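Putative uncharacterized protein (Bacteroides vulgatus, PDB 4F7A) probably binds glycans, perhaps mucin O-glycans, at the outer membrane as a lipoprotein of the SusD/RagB nutrient-binding family. Local coordinates at residues Phe25-Lys30 with Ile185-Asn189; Arg195-Phe199 with Asp238-Gln242. One frame throughout, in Å; residues are numbered along the deposited sequence.

How the contacts relate
The two contacts follow one another along the chain, their centres about 13 Å apart, and both lie in this largely helical, TPR-like SusD homologue. Contact 1 is buried and fixes the 185-189 loop to helix 15-30; its bonds and packing use uncharged groups, while the Glu26-Lys30 salt bridge stays within the helix. Contact 2 sets helix 193-210 against strand 241-243 and the loop leading into it, and is only partly buried, with charges and water at one end and a phenylalanine-isoleucine pair at the other. The 185-189 loop joins them: Asn189 ND2 lies 2.9 Å from Asn240 O, a probable hydrogen bond, and Cys188 packs on Trp196.

Contact 1: residues Phe25-Lys30 with Ile185-Asn189; sequences FETIQK and INMCN
Residues 25-30 of helix 15-30 run past the 185-189 loop, with CA atoms 6.1 Å apart at Phe25 and Ile185 and 6.5 Å apart at Gln29 and Met187. The loop leads from helix 151-174 to helix 193-210 in this largely helical, TPR-like SusD homologue, and it contains an Asx turn in which Asn186 OD1 accepts from Cys188 N; the same oxygen also takes a bond from Cys190 N. Gln29 carries the polar part of the contact. Its NE2 donates to Ile185 O at 3.0 Å in a fairly straight bond (159°), and to Phe25 O one helical turn back. NE2 thus faces two carbonyls and OE1 an N-H, which settles the orientation of the amide; both acceptors lie close to its plane. Phe25 O is gripped twice, by Gln29 N and Gln29 NE2 from opposite faces of its plane. At the other end of the amide, Gln29 OE1 accepts from Met187 N at 3.1 Å, a more bent bond (137°) arriving from above the carbonyl plane. A leucine here would probably leave Ile185 O and Met187 N without these partners and the loop less firmly tied to the helix. Beside the amide, Ile185 spreads over one face of the Phe25 ring, with CG2 3.9 Å from the ring centroid in a CH-pi contact and CD1 nearer the rim. Phe113 meets this ring edge-to-face. The Met187 side chain (selenomethionine) crosses the helix side chains at a slant, SE 3.9 Å from Glu26 CA. It bends at its last torsion (chi3 53°), bringing the methyl CE to 3.6 Å from Lys30 CG; farther out along the same lysine, NZ lies 2.6 Å from Glu26 OE2, a salt bridge using its anti lone pair.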
# COMPACT_ATOMS: atom_id res chain seq x y z
N PHE A 25 18.47 10.29 5.05
CA PHE A 25 17.27 9.81 5.68
C PHE A 25 16.05 10.66 5.36
O PHE A 25 14.95 10.13 5.26
CB PHE A 25 17.46 9.71 7.19
CG PHE A 25 18.24 8.49 7.59
CD1 PHE A 25 17.60 7.26 7.69
CD2 PHE A 25 19.58 8.57 7.81
CE1 PHE A 25 18.33 6.12 8.03
CE2 PHE A 25 20.32 7.45 8.13
CZ PHE A 25 19.67 6.22 8.26
N GLU A 26 16.27 11.95 5.19
CA GLU A 26 15.20 12.87 4.86
C GLU A 26 14.67 12.59 3.45
O GLU A 26 13.46 12.54 3.22
CB GLU A 26 15.71 14.30 4.96
CG GLU A 26 14.67 15.30 4.53
CD GLU A 26 15.14 16.77 4.60
OE1 GLU A 26 16.26 17.03 5.07
OE2 GLU A 26 14.36 17.63 4.16
N THR A 27 15.58 12.44 2.49
CA THR A 27 15.18 12.13 1.11
C THR A 27 14.45 10.78 1.01
O THR A 27 13.43 10.65 0.33
CB THR A 27 16.40 12.14 0.20
OG1 THR A 27 16.96 13.44 0.23
CG2 THR A 27 16.05 11.74 -1.25
N ILE A 28 14.97 9.77 1.71
CA ILE A 28 14.36 8.44 1.64
C ILE A 28 12.94 8.47 2.22
O ILE A 28 12.01 7.95 1.60
CB ILE A 28 15.20 7.38 2.40
CG1 ILE A 28 16.57 7.19 1.73
CG2 ILE A 28 14.45 6.02 2.43
CD1 ILE A 28 17.64 6.55 2.65
N GLN A 29 12.79 9.05 3.41
CA GLN A 29 11.48 9.07 4.06
C GLN A 29 10.44 9.92 3.29
O GLN A 29 9.26 9.58 3.23
CB GLN A 29 11.63 9.48 5.53
CG GLN A 29 12.15 8.28 6.35
CD GLN A 29 12.59 8.64 7.74
OE1 GLN A 29 11.89 8.33 8.73
NE2 GLN A 29 13.73 9.33 7.84
N LYS A 30 10.89 10.99 2.65
CA LYS A 30 10.00 11.79 1.80
C LYS A 30 9.66 11.08 0.49
O LYS A 30 8.71 11.46 -0.18
CB LYS A 30 10.64 13.13 1.46
CG LYS A 30 10.75 14.04 2.67
CD LYS A 30 11.27 15.43 2.27
CE LYS A 30 11.25 16.38 3.47
NZ LYS A 30 11.90 17.70 3.21
N ILE A 185 16.82 11.16 12.90
CA ILE A 185 16.36 10.59 11.64
C ILE A 185 14.89 10.17 11.69
O ILE A 185 14.38 9.61 10.72
CB ILE A 185 17.23 9.37 11.18
CG1 ILE A 185 17.20 8.24 12.20
CG2 ILE A 185 18.65 9.80 10.95
CD1 ILE A 185 17.82 6.90 11.68
N ASN A 186 14.20 10.47 12.78
CA ASN A 186 12.81 10.04 12.92
C ASN A 186 11.83 10.90 12.11
O ASN A 186 11.34 11.92 12.60
CB ASN A 186 12.39 10.07 14.39
CG ASN A 186 10.99 9.50 14.59
OD1 ASN A 186 10.44 8.86 13.68
ND2 ASN A 186 10.42 9.71 15.78
N MSE A 187 11.53 10.49 10.89
CA MSE A 187 10.36 11.03 10.19
C MSE A 187 9.27 9.99 9.97
O MSE A 187 8.37 10.24 9.18
CB MSE A 187 10.76 11.58 8.81
CG MSE A 187 11.58 12.82 8.88
SE MSE A 187 12.04 13.37 7.06
CE MSE A 187 10.30 13.42 6.21
N CYS A 188 9.33 8.85 10.65
CA CYS A 188 8.34 7.78 10.40
C CYS A 188 7.67 7.27 11.67
O CYS A 188 7.04 6.22 11.65
CB CYS A 188 8.98 6.62 9.63
SG CYS A 188 10.34 5.86 10.52
N ASN A 189 7.75 8.05 12.75
CA ASN A 189 7.15 7.71 14.06
C ASN A 189 7.86 6.50 14.70
O ASN A 189 7.21 5.63 15.30
CB ASN A 189 5.63 7.52 13.96
CG ASN A 189 4.93 7.49 15.34
OD1 ASN A 189 5.38 8.13 16.29
ND2 ASN A 189 3.82 6.77 15.42

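Contact 2: residues Arg195-Phe199 with Asp238-Gln242; sequences RWIKF and DENIQ
The Arg195 guanidinium and the Glu239 carboxylate stack with their planes 16° apart, Glu239 CG lying 3.6 Å above the centre of one guanidinium face and water 1 sitting in plane at its edge. Because Glu239 OE2 is well out of that plane, its 3.5 Å approach to Arg195 NH1 is a salt bridge of charges alone, with no N-H aimed at it. Bends at chi2 and chi3 (-90° and -73°) fold the arginine back to lie flat on the glutamate. Water 1 accepts from Arg195 NE and donates to Glu239 O, tying side chain to backbone. Lys198 crosses Glu239 at about a right angle and completes a salt-bridge network: its NZ makes a hydrogen-bonded salt bridge to Glu239 OE1 at 2.8 Å, on the syn lone pair, and water 2 links the same NZ to Glu239 OE2. Both carboxylate oxygens are therefore engaged, and the two cations probably stabilise the charged glutamate. One turn further along the helix, one face of the Phe199 ring is covered by Ile241, whose CG1 stands 3.9 Å from the ring centroid in a CH-pi contact, while CG2 covers the CZ end. In the fold, Phe199 and Ile241 join helix 193-210 to strand 241-243, while Glu239 joins it to the preceding loop; Phe199 also touches Ile119 of helix 111-132, and Ile241 is hydrogen-bonded through its backbone to strand 329-332, its antiparallel partner.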
# COMPACT_ATOMS: atom_id res chain seq x y z
N ARG A 195 11.70 0.78 18.52
CA ARG A 195 10.58 1.03 17.62
C ARG A 195 10.89 0.74 16.16
O ARG A 195 10.03 0.30 15.41
CB ARG A 195 10.04 2.45 17.81
CG ARG A 195 9.33 2.67 19.15
CD ARG A 195 7.84 2.37 19.08
NE ARG A 195 7.13 3.40 18.34
CZ ARG A 195 6.71 4.56 18.84
NH1 ARG A 195 6.89 4.87 20.12
NH2 ARG A 195 6.10 5.43 18.06
N TRP A 196 12.13 0.97 15.75
CA TRP A 196 12.58 0.55 14.42
C TRP A 196 12.52 -0.97 14.25
O TRP A 196 12.10 -1.46 13.21
CB TRP A 196 14.00 1.06 14.14
CG TRP A 196 14.03 2.49 13.69
CD1 TRP A 196 14.28 3.58 14.47
CD2 TRP A 196 13.79 2.99 12.37
NE1 TRP A 196 14.22 4.73 13.72
CE2 TRP A 196 13.92 4.40 12.42
CE3 TRP A 196 13.47 2.39 11.14
CZ2 TRP A 196 13.77 5.20 11.30
CZ3 TRP A 196 13.30 3.20 10.02
CH2 TRP A 196 13.44 4.60 10.12
N ILE A 197 12.91 -1.71 15.28
CA ILE A 197 12.84 -3.17 15.21
C ILE A 197 11.39 -3.64 15.14
O ILE A 197 11.04 -4.53 14.35
CB ILE A 197 13.56 -3.85 16.40
CG1 ILE A 197 15.05 -3.47 16.42
CG2 ILE A 197 13.37 -5.40 16.30
CD1 ILE A 197 15.86 -4.05 17.65
N LYS A 198 10.51 -3.00 15.91
CA LYS A 198 9.06 -3.28 15.83
C LYS A 198 8.46 -3.01 14.44
O LYS A 198 7.65 -3.79 13.93
CB LYS A 198 8.34 -2.50 16.93
CG LYS A 198 6.90 -2.86 17.13
CD LYS A 198 6.24 -1.99 18.20
CE LYS A 198 6.91 -2.08 19.54
NZ LYS A 198 5.98 -1.58 20.63
N PHE A 199 8.89 -1.91 13.83
CA PHE A 199 8.61 -1.60 12.43
C PHE A 199 9.08 -2.77 11.53
O PHE A 199 8.29 -3.34 10.76
CB PHE A 199 9.28 -0.24 12.09
CG PHE A 199 9.14 0.25 10.65
CD1 PHE A 199 8.36 -0.39 9.70
CD2 PHE A 199 9.80 1.40 10.28
CE1 PHE A 199 8.27 0.10 8.41
CE2 PHE A 199 9.71 1.91 8.99
CZ PHE A 199 8.96 1.26 8.05
N ASP A 238 -1.05 4.62 18.16
CA ASP A 238 -0.10 5.68 18.49
C ASP A 238 1.29 5.37 17.92
O ASP A 238 2.10 6.27 17.79
CB ASP A 238 -0.04 5.89 20.00
CG ASP A 238 -1.33 6.46 20.56
OD1 ASP A 238 -2.07 7.14 19.83
OD2 ASP A 238 -1.61 6.20 21.75
N GLU A 239 1.54 4.12 17.55
CA GLU A 239 2.84 3.69 17.01
C GLU A 239 2.81 3.41 15.50
O GLU A 239 3.72 2.81 14.94
CB GLU A 239 3.36 2.46 17.79
CG GLU A 239 3.58 2.78 19.29
CD GLU A 239 4.44 1.77 20.04
OE1 GLU A 239 4.61 0.62 19.60
OE2 GLU A 239 4.91 2.13 21.13
N ASN A 240 1.75 3.86 14.83
CA ASN A 240 1.62 3.61 13.39
C ASN A 240 2.83 4.24 12.67
O ASN A 240 3.28 5.32 13.03
CB ASN A 240 0.33 4.27 12.86
CG ASN A 240 -0.90 3.47 13.16
OD1 ASN A 240 -0.82 2.38 13.74
ND2 ASN A 240 -2.07 4.03 12.80
N ILE A 241 3.35 3.54 11.67
CA ILE A 241 4.40 4.09 10.83
C ILE A 241 3.72 5.06 9.86
O ILE A 241 2.83 4.67 9.10
CB ILE A 241 5.16 3.01 10.04
CG1 ILE A 241 5.68 1.90 11.00
CG2 ILE A 241 6.30 3.63 9.20
CD1 ILE A 241 6.52 2.38 12.23
N GLN A 242 4.17 6.31 9.90
CA GLN A 242 3.57 7.37 9.11
C GLN A 242 4.59 8.49 8.96
O GLN A 242 5.35 8.77 9.88
CB GLN A 242 2.31 7.91 9.78
CG GLN A 242 2.46 8.33 11.23
CD GLN A 242 1.12 8.64 11.86
OE1 GLN A 242 0.09 8.18 11.39
NE2 GLN A 242 1.13 9.43 12.91
O HOH W 1 6.30 3.07 15.62
O HOH W 2 6.79 0.62 22.49